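Local coordinates for protein alpha-Amylase (Thermotoga maritima, PDB 2B5D) that belongs to glycosyl hydrolase family 57 as an alpha-amylase, with a strand-and-helix N-terminal part followed by a helix-rich C-terminal region, at residues V89-T92 with K93-P97; A103-Y106 with R107-E111; D207-A210 with F211-D215; F261-I265 with G266-E270; R499-E502 with E503-R506. One frame throughout, in Å; residues are numbered along the deposited sequence. Where two conformers were deposited one is given.

Interaction 1. Residues V89-T92 with K93-P97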
# COMPACT_ATOMS: atom_id res chain seq x y z
N VAL A 89 4.74 31.91 23.37
CA VAL A 89 4.57 33.31 23.79
C VAL A 89 5.86 34.15 23.64
O VAL A 89 5.78 35.34 23.33
CB VAL A 89 3.89 33.47 25.19
CG1 VAL A 89 4.62 32.72 26.25
CG2 VAL A 89 3.81 34.95 25.58
N GLU A 90 7.03 33.54 23.84
CA GLU A 90 8.32 34.22 23.58
C GLU A 90 8.68 34.30 22.10
O GLU A 90 8.95 35.39 21.60
CB GLU A 90 9.48 33.61 24.40
CG GLU A 90 9.86 34.40 25.66
CD GLU A 90 10.86 35.54 25.41
OE1 GLU A 90 11.72 35.78 26.29
OE2 GLU A 90 10.80 36.20 24.33
N ARG A 91 8.66 33.16 21.40
CA ARG A 91 8.96 33.10 19.96
C ARG A 91 8.05 34.01 19.13
O ARG A 91 8.42 34.41 18.03
CB ARG A 91 8.90 31.64 19.47
CG ARG A 91 8.94 31.41 17.93
CD ARG A 91 10.35 31.19 17.36
NE ARG A 91 10.46 29.98 16.52
CZ ARG A 91 10.35 29.93 15.19
NH1 ARG A 91 10.12 31.04 14.48
NH2 ARG A 91 10.47 28.76 14.54
N THR A 92 6.86 34.34 19.64
CA THR A 92 5.91 35.18 18.89
C THR A 92 6.09 36.69 19.10
O THR A 92 5.65 37.49 18.27
CB THR A 92 4.42 34.82 19.16
OG1 THR A 92 4.16 34.85 20.57
CG2 THR A 92 4.07 33.45 18.57
N LYS A 93 6.74 37.03 20.22
CA LYS A 93 6.94 38.42 20.67
C LYS A 93 7.34 39.42 19.57
O LYS A 93 6.87 40.56 19.57
CB LYS A 93 7.96 38.44 21.80
CG LYS A 93 7.77 39.55 22.82
CD LYS A 93 8.60 39.29 24.08
CE LYS A 93 8.15 38.04 24.86
NZ LYS A 93 6.79 38.19 25.49
N LYS A 94 8.20 39.00 18.64
CA LYS A 94 8.63 39.90 17.57
C LYS A 94 7.92 39.64 16.22
O LYS A 94 8.21 40.32 15.21
CB LYS A 94 10.16 39.90 17.43
CG LYS A 94 10.76 41.32 17.18
CD LYS A 94 12.30 41.29 16.97
CE LYS A 94 13.08 41.29 18.31
NZ LYS A 94 14.43 40.63 18.17
N GLU A 95 6.98 38.69 16.21
CA GLU A 95 6.14 38.38 15.03
C GLU A 95 4.88 39.23 15.12
O GLU A 95 4.76 40.07 16.02
CB GLU A 95 5.77 36.90 15.02
CG GLU A 95 6.89 36.00 15.46
CD GLU A 95 6.62 34.54 15.16
OE1 GLU A 95 7.15 34.02 14.16
OE2 GLU A 95 5.86 33.91 15.93
N HIS A 96 3.93 39.01 14.19
CA HIS A 96 2.63 39.71 14.21
C HIS A 96 1.98 39.80 15.61
O HIS A 96 1.97 38.82 16.37
CB HIS A 96 1.67 39.04 13.23
CG HIS A 96 0.57 39.93 12.74
ND1 HIS A 96 0.49 40.36 11.43
CD2 HIS A 96 -0.50 40.46 13.38
CE1 HIS A 96 -0.58 41.12 11.29
NE2 HIS A 96 -1.20 41.19 12.45
N PRO A 97 1.48 40.99 15.97
CA PRO A 97 0.77 41.18 17.24
C PRO A 97 -0.48 40.31 17.47
O PRO A 97 -0.77 39.97 18.61
CB PRO A 97 0.41 42.67 17.21
CG PRO A 97 0.49 43.06 15.78
CD PRO A 97 1.60 42.26 15.24
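Thr92 O receives the N-H of Glu95 at 2.7 Å, the bond that closes a type I beta turn running from Thr92 to Glu95. Just before it, Lys93 N reaches back to Glu90 O at 3.1 Å, linking the end region of helix 68-91 to the turn.

The turn brings the Glu95 side chain back alongside Arg91 O and Thr92. CG lies beside its own backbone N (chi1 -39°) and the chain runs on extended, which brings Glu95 OE2 to 3.2 Å from Thr92 CG2, a close approach of carboxylate to methyl. Glu95 OE2 also sits 3.3 Å from Arg91 O, a meeting of two acceptors that makes no bond. Arg91 NH1 stays 4.2 Å from Glu95 OE1, beyond a salt bridge, and OE1 is engaged instead by Arg269, with Lys99 as a long, weak second partner. The nearby Arg269 probably favours the charged form of the carboxylate.

Thr92 turns its other branch toward the helix: OG1 stands between the backbone N and the carbonyl carbon (chi1 54°), from where it bonds Glu88 O. Lys93 bends at its last two torsions, carrying NZ to a weak hydrogen bond with His100 NE2. Beyond the turn, His96 takes the N-cap position of helix 97-119. Val89 and Thr92 meanwhile touch side chains of that next helix. The turn thus connects helices 68-91 and 97-119, which pack against each other as a helical hairpin.

Interaction 2. Residues A103-Y106 with R107-E111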
# COMPACT_ATOMS: atom_id res chain seq x y z
N ALA A 103 -1.05 33.54 21.17
CA ALA A 103 -0.16 32.64 21.91
C ALA A 103 -0.37 32.79 23.41
O ALA A 103 -0.20 31.84 24.16
CB ALA A 103 1.28 32.89 21.54
N LYS A 104 -0.75 33.98 23.84
CA LYS A 104 -0.98 34.25 25.26
C LYS A 104 -2.39 33.81 25.66
O LYS A 104 -2.61 33.36 26.80
CB LYS A 104 -0.73 35.73 25.58
CG LYS A 104 0.39 36.31 24.72
CD LYS A 104 1.17 37.43 25.38
CE LYS A 104 0.31 38.62 25.71
NZ LYS A 104 0.06 38.53 27.16
N PHE A 105 -3.34 33.96 24.72
CA PHE A 105 -4.67 33.40 24.90
C PHE A 105 -4.55 31.89 25.13
O PHE A 105 -5.12 31.37 26.09
CB PHE A 105 -5.60 33.69 23.71
CG PHE A 105 -6.89 32.90 23.76
CD1 PHE A 105 -6.94 31.57 23.30
CD2 PHE A 105 -8.05 33.45 24.30
CE1 PHE A 105 -8.12 30.83 23.36
CE2 PHE A 105 -9.24 32.72 24.35
CZ PHE A 105 -9.27 31.40 23.87
N TYR A 106 -3.77 31.24 24.26
CA TYR A 106 -3.53 29.79 24.31
C TYR A 106 -2.91 29.28 25.59
O TYR A 106 -3.31 28.22 26.09
CB TYR A 106 -2.69 29.34 23.11
CG TYR A 106 -3.48 29.18 21.84
CD1 TYR A 106 -3.03 29.72 20.65
CD2 TYR A 106 -4.70 28.49 21.84
CE1 TYR A 106 -3.76 29.58 19.46
CE2 TYR A 106 -5.43 28.34 20.68
CZ TYR A 106 -4.96 28.88 19.49
OH TYR A 106 -5.69 28.71 18.34
N ARG A 107 -1.94 30.03 26.12
CA ARG A 107 -1.34 29.73 27.43
C ARG A 107 -2.35 29.79 28.57
O ARG A 107 -2.46 28.84 29.35
CB ARG A 107 -0.11 30.63 27.69
CG ARG A 107 0.14 30.94 29.17
CD ARG A 107 1.62 31.13 29.56
NE ARG A 107 2.26 32.32 28.97
CZ ARG A 107 1.89 33.58 29.20
NH1 ARG A 107 0.85 33.87 29.97
NH2 ARG A 107 2.55 34.58 28.62
N GLU A 108 -3.11 30.88 28.66
CA GLU A 108 -4.10 31.05 29.73
C GLU A 108 -5.19 29.97 29.62
O GLU A 108 -5.52 29.31 30.62
CB GLU A 108 -4.70 32.48 29.74
CG GLU A 108 -5.20 32.97 31.14
CD GLU A 108 -6.13 34.22 31.09
OE1 GLU A 108 -7.23 34.19 31.72
OE2 GLU A 108 -5.78 35.22 30.42
N HIS A 109 -5.71 29.79 28.41
CA HIS A 109 -6.77 28.81 28.12
C HIS A 109 -6.41 27.37 28.48
O HIS A 109 -7.16 26.70 29.19
CB HIS A 109 -7.16 28.92 26.65
CG HIS A 109 -8.43 28.21 26.31
ND1 HIS A 109 -8.51 27.27 25.31
CD2 HIS A 109 -9.67 28.31 26.84
CE1 HIS A 109 -9.76 26.84 25.22
NE2 HIS A 109 -10.48 27.45 26.14
N PHE A 110 -5.26 26.90 28.00
CA PHE A 110 -4.80 25.55 28.32
C PHE A 110 -4.58 25.36 29.80
O PHE A 110 -4.81 24.26 30.31
CB PHE A 110 -3.52 25.17 27.58
CG PHE A 110 -3.66 25.15 26.10
CD1 PHE A 110 -4.91 24.97 25.50
CD2 PHE A 110 -2.55 25.28 25.29
CE1 PHE A 110 -5.04 24.96 24.14
CE2 PHE A 110 -2.67 25.26 23.91
CZ PHE A 110 -3.92 25.11 23.34
N GLU A 111 -4.13 26.41 30.49
CA GLU A 111 -3.94 26.32 31.94
C GLU A 111 -5.29 26.12 32.60
O GLU A 111 -5.46 25.18 33.39
CB GLU A 111 -3.24 27.57 32.51
CG GLU A 111 -1.71 27.48 32.53
CD GLU A 111 -1.04 28.76 33.06
OE1 GLU A 111 -1.70 29.54 33.81
OE2 GLU A 111 0.15 28.98 32.72
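Phe105 with His109 and Tyr106 with Phe110 are two neighbouring i to i+4 aromatic pairs along one alpha-helix, 97-119, and they illustrate how such spacing brings rings alongside each other without a full stack.

The backbone bonds come first. Four successive amides, from Arg107 to Phe110, each bond the carbonyl four residues earlier; the shortest is His109 N to Phe105 O at 2.9 Å.

The ring contacts are of one kind. In each pair the side chains point the same way with planes nearly parallel, yet the rings are slid apart so that they barely overlap: the centroids of Phe105 and His109 are 5.2 Å apart, those of Tyr106 and Phe110 5.6 Å. Phe105 and His109 both carry CG anti to the backbone N (chi1 169° and -166°), which sends the two rings off the helix in a common direction. Phe105 CE1 touches His109 CB at 3.9 Å, and CZ lies over one face of the imidazole near its rim. In the second pair Tyr106 CD2 meets Phe110 CZ at 3.8 Å.

Polar ends are settled differently. Tyr106 OH is bonded to Lys290 O and Arg259 NH1 in the protein interior, whereas His109 ND1 is buried with no partner in the model. Phe110 and Arg107 face helix 68-91, packing on Leu81 and Val89 respectively, while Phe105 leans on Phe358. The flat side of Phe110 also rests against the backbone, with Tyr106 O 3.0 Å above the ring plane and displaced toward its rim.

Interaction 3. Residues D207-A210 with F211-D215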
# COMPACT_ATOMS: atom_id res chain seq x y z
N ASP A 207 -34.49 9.81 12.96
CA ASP A 207 -34.50 10.59 11.76
C ASP A 207 -35.95 10.92 11.39
O ASP A 207 -36.90 10.14 11.67
CB ASP A 207 -33.94 9.76 10.61
CG ASP A 207 -33.72 10.59 9.33
OD1 ASP A 207 -32.94 11.55 9.40
OD2 ASP A 207 -34.28 10.25 8.25
N SER A 208 -36.09 12.06 10.68
CA SER A 208 -37.31 12.59 10.15
C SER A 208 -38.06 11.60 9.32
O SER A 208 -39.29 11.58 9.33
CB SER A 208 -36.97 13.81 9.24
OG SER A 208 -36.38 14.79 10.05
N HIS A 209 -37.33 10.78 8.57
CA HIS A 209 -37.96 9.77 7.72
C HIS A 209 -38.79 8.70 8.55
O HIS A 209 -39.70 7.99 8.02
CB HIS A 209 -36.85 9.08 6.94
CG HIS A 209 -37.34 8.10 5.94
ND1 HIS A 209 -37.33 6.73 6.16
CD2 HIS A 209 -37.83 8.28 4.69
CE1 HIS A 209 -37.81 6.12 5.09
NE2 HIS A 209 -38.12 7.03 4.18
N ALA A 210 -38.44 8.55 9.83
CA ALA A 210 -39.16 7.64 10.71
C ALA A 210 -40.61 8.06 10.89
O ALA A 210 -41.49 7.21 11.12
CB ALA A 210 -38.45 7.52 12.10
N PHE A 211 -40.88 9.38 10.83
CA PHE A 211 -42.26 9.90 10.92
C PHE A 211 -42.86 10.03 9.53
O PHE A 211 -44.05 9.72 9.34
CB PHE A 211 -42.32 11.27 11.57
CG PHE A 211 -42.08 11.28 13.09
CD1 PHE A 211 -42.53 12.37 13.85
CD2 PHE A 211 -41.44 10.23 13.74
CE1 PHE A 211 -42.30 12.43 15.24
CE2 PHE A 211 -41.19 10.27 15.11
CZ PHE A 211 -41.63 11.37 15.88
N TRP A 212 -42.07 10.51 8.56
CA TRP A 212 -42.60 10.77 7.22
C TRP A 212 -43.04 9.52 6.56
O TRP A 212 -43.92 9.51 5.71
CB TRP A 212 -41.58 11.48 6.30
CG TRP A 212 -41.22 12.86 6.77
CD1 TRP A 212 -42.00 13.71 7.52
CD2 TRP A 212 -40.02 13.58 6.49
NE1 TRP A 212 -41.33 14.88 7.77
CE2 TRP A 212 -40.11 14.83 7.14
CE3 TRP A 212 -38.87 13.28 5.76
CZ2 TRP A 212 -39.10 15.80 7.05
CZ3 TRP A 212 -37.84 14.26 5.68
CH2 TRP A 212 -37.98 15.48 6.34
N PHE A 213 -42.35 8.45 6.89
CA PHE A 213 -42.58 7.23 6.15
C PHE A 213 -43.39 6.17 6.95
O PHE A 213 -43.62 5.07 6.46
CB PHE A 213 -41.26 6.70 5.62
CG PHE A 213 -41.37 6.18 4.24
CD1 PHE A 213 -41.59 7.05 3.19
CD2 PHE A 213 -41.34 4.82 4.00
CE1 PHE A 213 -41.76 6.57 1.89
CE2 PHE A 213 -41.47 4.30 2.70
CZ PHE A 213 -41.69 5.18 1.64
N ALA A 214 -43.83 6.54 8.16
CA ALA A 214 -44.79 5.79 8.97
C ALA A 214 -46.12 5.51 8.20
O ALA A 214 -46.46 6.21 7.23
CB ALA A 214 -45.03 6.53 10.25
N ASP A 215 -46.87 4.49 8.62
CA ASP A 215 -48.09 4.11 7.84
C ASP A 215 -49.11 5.23 7.78
O ASP A 215 -49.77 5.46 6.75
CB ASP A 215 -48.74 2.82 8.36
CG ASP A 215 -47.97 1.58 7.95
OD1 ASP A 215 -48.26 0.53 8.56
OD2 ASP A 215 -47.09 1.64 7.04
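Ser208 O accepts two backbone N-H groups at once. Trp212 N comes to it at 3.1 Å in the carbonyl plane, while Phe211 N stands well above that plane at the same distance and is less straight. One residue on, Phe213 N bonds His209 O at 2.9 Å. At the head of the turn, Asp207 OD2 receives His209 N at 3.1 Å from above the carboxylate plane, a capping bond; the other oxygen, OD1, forms a salt bridge with Arg237, which probably helps fix the aspartate.

Outward from this frame lies ring packing. With CG beside the backbone N (chi1 -65°), the Trp212 indole folds back over Ser208, and Ser208 CB sits 3.5 Å from the centroid of the six-membered ring, almost on its normal: a CH-pi contact. Ser208 OG turns elsewhere, to Arg237 O. On another flank, Phe213 CB lies over one face of the His209 imidazole, 3.6 Å from its centroid. The two rings lie side by side, tilted by 16° and slid apart so that they barely overlap.

The outer rings meet the second subunit, where Lys326 of that subunit makes a cation-pi contact with Phe213 and Glu240 of that subunit packs on Trp212. A short, aspartate-capped helical turn following strand 203-206, with His209, Trp212 and Phe213 meeting the second subunit, is an element of the subunit interface.

Interaction 4. Residues F261-I265 with G266-E270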
# COMPACT_ATOMS: atom_id res chain seq x y z
N PHE A 261 -8.98 25.55 10.73
CA PHE A 261 -8.64 24.29 11.38
C PHE A 261 -7.29 23.76 10.88
O PHE A 261 -6.46 23.32 11.68
CB PHE A 261 -9.74 23.25 11.18
CG PHE A 261 -9.52 21.98 11.94
CD1 PHE A 261 -9.87 21.89 13.28
CD2 PHE A 261 -8.96 20.87 11.32
CE1 PHE A 261 -9.65 20.72 13.99
CE2 PHE A 261 -8.73 19.69 12.02
CZ PHE A 261 -9.08 19.61 13.35
N TYR A 262 -7.10 23.85 9.57
CA TYR A 262 -5.98 23.21 8.87
C TYR A 262 -4.76 24.11 8.70
O TYR A 262 -4.07 24.04 7.66
CB TYR A 262 -6.45 22.68 7.51
CG TYR A 262 -7.49 21.61 7.65
CD1 TYR A 262 -8.81 21.86 7.28
CD2 TYR A 262 -7.16 20.38 8.22
CE1 TYR A 262 -9.78 20.88 7.44
CE2 TYR A 262 -8.12 19.39 8.39
CZ TYR A 262 -9.43 19.63 7.99
OH TYR A 262 -10.38 18.64 8.14
N ARG A 263 -4.51 24.94 9.70
CA ARG A 263 -3.23 25.62 9.87
C ARG A 263 -2.83 25.54 11.32
O ARG A 263 -3.60 25.92 12.22
CB ARG A 263 -3.26 27.07 9.38
CG ARG A 263 -3.23 27.18 7.87
CD ARG A 263 -1.82 27.07 7.34
NE ARG A 263 -1.62 28.21 6.47
CZ ARG A 263 -0.75 29.18 6.66
NH1 ARG A 263 -0.73 30.20 5.79
NH2 ARG A 263 0.11 29.15 7.67
N ASP A 264 -1.63 25.03 11.53
CA ASP A 264 -1.19 24.66 12.86
C ASP A 264 0.32 24.77 12.85
O ASP A 264 0.95 24.52 11.83
CB ASP A 264 -1.67 23.23 13.18
CG ASP A 264 -1.54 22.88 14.64
OD1 ASP A 264 -0.41 22.62 15.09
OD2 ASP A 264 -2.58 22.83 15.34
N ILE A 265 0.90 25.15 13.99
CA ILE A 265 2.35 25.38 14.07
C ILE A 265 3.18 24.10 13.90
O ILE A 265 4.39 24.16 13.70
CB ILE A 265 2.76 26.10 15.36
CG1 ILE A 265 2.40 25.25 16.58
CG2 ILE A 265 2.13 27.46 15.37
CD1 ILE A 265 3.08 25.67 17.85
N GLY A 266 2.51 22.95 13.98
CA GLY A 266 3.16 21.66 13.84
C GLY A 266 3.49 21.41 12.39
O GLY A 266 4.23 20.49 12.08
N PHE A 267 2.93 22.23 11.49
CA PHE A 267 3.19 22.12 10.06
C PHE A 267 4.03 23.30 9.57
O PHE A 267 4.67 23.23 8.52
CB PHE A 267 1.87 22.04 9.29
CG PHE A 267 1.09 20.77 9.52
CD1 PHE A 267 0.21 20.65 10.60
CD2 PHE A 267 1.23 19.68 8.66
CE1 PHE A 267 -0.51 19.48 10.82
CE2 PHE A 267 0.51 18.49 8.87
CZ PHE A 267 -0.36 18.40 9.95
N ASP A 268 4.03 24.37 10.37
CA ASP A 268 4.65 25.64 10.01
C ASP A 268 5.96 25.91 10.72
O ASP A 268 6.93 26.34 10.10
CB ASP A 268 3.69 26.80 10.28
CG ASP A 268 2.43 26.72 9.44
OD1 ASP A 268 1.45 27.41 9.79
OD2 ASP A 268 2.43 25.96 8.44
N ARG A 269 5.98 25.68 12.03
CA ARG A 269 7.18 25.95 12.81
C ARG A 269 8.34 25.04 12.35
O ARG A 269 8.12 23.91 11.90
CB ARG A 269 6.90 25.77 14.30
CG ARG A 269 7.60 26.77 15.18
CD ARG A 269 6.65 27.85 15.70
NE ARG A 269 6.88 29.14 15.06
CZ ARG A 269 6.53 30.32 15.56
NH1 ARG A 269 5.92 30.42 16.74
NH2 ARG A 269 6.81 31.42 14.88
N GLU A 270 9.57 25.55 12.46
CA GLU A 270 10.77 24.81 12.04
C GLU A 270 10.95 23.52 12.83
O GLU A 270 10.69 23.48 14.03
CB GLU A 270 12.01 25.68 12.14
CG GLU A 270 11.91 27.00 11.37
CD GLU A 270 13.27 27.60 11.06
OE1 GLU A 270 13.54 28.75 11.48
OE2 GLU A 270 14.08 26.90 10.41
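A helix N-cap organises this contact: Asp264 closes the start of the short, weakly bonded helix 265-268 by accepting Gly266 N on OD1 at 3.1 Å, through the lone pair directed away from its other oxygen. The side chain reaches forward because its CG is anti to the backbone N (chi1 -166°). OD1 also bonds Thr287 OG1, and OD2 bonds Gly288 N, so the cap is tied at the same time to a neighbouring loop.

The backbone bonds are uneven. Phe267 N meets Asp264 O at 3.0 Å and Arg269 N meets Ile265 O at 2.8 Å, but Asp268 N is shared weakly between Asp264 O and Ile265 O, each 3.4 Å away, which accounts for the weakly bonded character of the turn.

Across the turn, Arg263 reaches Asp268 in a salt bridge, Arg263 NH2 to Asp268 OD1 at 3.1 Å. The oxygen lies at the edge of the guanidinium and in its plane, while the nitrogen comes in from above the carboxylate plane; the two groups stand at 80°, so this is a one-point grip and not a paired, two-bond one. Nearby, Asp264 CB approaches the edge of the Phe267 ring at CD1.

Arg269 sends its guanidinium to helix 68-91, where NH1 forms a salt bridge with Glu88. The turn lies between the loop after strand 233-236 and the short helix 271-274, with Ile265 pressed onto Leu84 and Glu88 of helix 68-91.

Interaction 5. Residues R499-E502 with E503-R506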
# COMPACT_ATOMS: atom_id res chain seq x y z
N ARG A 499 -7.58 -25.77 26.10
CA ARG A 499 -6.29 -25.12 26.24
C ARG A 499 -6.37 -23.61 26.43
O ARG A 499 -5.69 -22.83 25.75
CB ARG A 499 -5.34 -25.51 25.09
CG ARG A 499 -5.98 -25.51 23.72
CD ARG A 499 -4.97 -25.68 22.58
NE ARG A 499 -5.54 -25.18 21.34
CZ ARG A 499 -5.48 -23.91 20.95
NH1 ARG A 499 -4.85 -23.01 21.71
NH2 ARG A 499 -6.05 -23.53 19.79
N ILE A 500 -7.19 -23.19 27.39
CA ILE A 500 -7.23 -21.77 27.73
C ILE A 500 -5.82 -21.31 28.09
O ILE A 500 -5.16 -21.93 28.93
CB ILE A 500 -8.22 -21.42 28.87
CG1 ILE A 500 -9.65 -21.66 28.40
CG2 ILE A 500 -8.06 -19.96 29.32
CD1 ILE A 500 -10.65 -21.57 29.55
N ASP A 501 -5.41 -20.21 27.47
CA ASP A 501 -4.07 -19.67 27.57
C ASP A 501 -4.17 -18.42 28.41
O ASP A 501 -4.55 -17.36 27.94
CB ASP A 501 -3.59 -19.38 26.15
CG ASP A 501 -2.20 -18.80 26.08
OD1 ASP A 501 -1.61 -18.95 24.97
OD2 ASP A 501 -1.73 -18.18 27.08
N GLU A 502 -3.81 -18.54 29.67
CA GLU A 502 -4.14 -17.51 30.61
C GLU A 502 -3.42 -16.21 30.45
O GLU A 502 -3.93 -15.17 30.86
CB GLU A 502 -3.95 -18.01 32.03
CG GLU A 502 -5.02 -18.99 32.45
CD GLU A 502 -4.99 -19.20 33.95
OE1 GLU A 502 -5.01 -18.16 34.68
OE2 GLU A 502 -4.93 -20.38 34.38
N GLU A 503 -2.22 -16.28 29.88
CA GLU A 503 -1.38 -15.10 29.69
C GLU A 503 -1.88 -14.24 28.53
O GLU A 503 -1.86 -13.00 28.62
CB GLU A 503 0.08 -15.51 29.47
CG GLU A 503 0.77 -16.05 30.73
CD GLU A 503 2.28 -15.85 30.67
OE1 GLU A 503 2.76 -14.82 31.22
OE2 GLU A 503 2.97 -16.72 30.05
N MET A 504 -2.27 -14.91 27.45
CA MET A 504 -2.92 -14.27 26.32
C MET A 504 -4.25 -13.64 26.78
O MET A 504 -4.50 -12.48 26.49
CB MET A 504 -3.19 -15.28 25.20
CG MET A 504 -3.67 -14.60 23.92
SD MET A 504 -4.47 -15.72 22.74
CE MET A 504 -3.04 -16.59 22.09
N LEU A 505 -5.08 -14.39 27.50
CA LEU A 505 -6.34 -13.87 28.04
C LEU A 505 -6.13 -12.62 28.88
O LEU A 505 -6.87 -11.65 28.74
CB LEU A 505 -7.10 -14.93 28.86
CG LEU A 505 -8.35 -14.44 29.63
CD1 LEU A 505 -9.49 -13.98 28.69
CD2 LEU A 505 -8.83 -15.53 30.56
N ARG A 506 -5.11 -12.61 29.72
CA ARG A 506 -4.82 -11.43 30.52
C ARG A 506 -4.34 -10.29 29.64
O ARG A 506 -4.44 -9.11 30.01
CB ARG A 506 -3.72 -11.73 31.52
CG ARG A 506 -4.12 -12.59 32.67
CD ARG A 506 -3.23 -12.25 33.88
NE ARG A 506 -1.82 -12.52 33.59
CZ ARG A 506 -1.26 -13.73 33.62
NH1 ARG A 506 0.04 -13.85 33.33
NH2 ARG A 506 -1.98 -14.81 33.94
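Asp501 O and Leu505 N form the firm part of this contact, a nearly linear bond of 3.0 Å in the first turn of helix 502-511. Arg506 N follows with an equally short bond to Glu502 O. Asp501 is the N-cap: its CG lies anti to the backbone N (chi1 180°), which brings OD2 near the amides of Glu503 and Met504, though both capping bonds are weak, 3.3 Å to Met504 N and 3.4 Å to Glu503 N. The Asp501 and Met504 side chains cross at about a right angle, Met504 CB 3.8 Å from Asp501 OD2, and Met504 then packs on Gln494 of helix 473-496. Leu505 turns instead to Leu444 and Val448 of helix 443-458.

The other side is looser and solvent-exposed, except where Glu503 packs on Trp510 of the third subunit. Arg506 runs its CG past Glu502 O at 3.2 Å and lays one face of its guanidinium over that carbonyl. Arg506 NH1 makes a salt bridge with Glu503 OE1 at 3.6 Å, while Glu502 OE1 stays 4.6 Å from Arg506 NH2.

Three acidic residues in a row at an amino-terminal helix end would be expected to interact favourably with the helix dipole, and Arg506 probably offsets part of their mutual repulsion.

Taken together, the five contacts show one local theme, short-range bonding within or beside a helix, adapted to its place. Interactions 1, 2 and 4 form a cluster on one side of the chain: the first two share the hairpin of helices 68-91 and 97-119 and touch through Val89, and interaction 4 joins interaction 1 through the Arg269 to Glu95 salt bridge. Interaction 3, on the opposite side of the chain's centre, is the most buried and relies on rings; interaction 5, in the C-terminal region, is partly buried, with its charged residues largely exposed. Aspartate caps recur in 3, 4 and 5, whereas interaction 2, in mid-helix, depends on backbone bonds and aromatic pairs that lie side by side with little overlap.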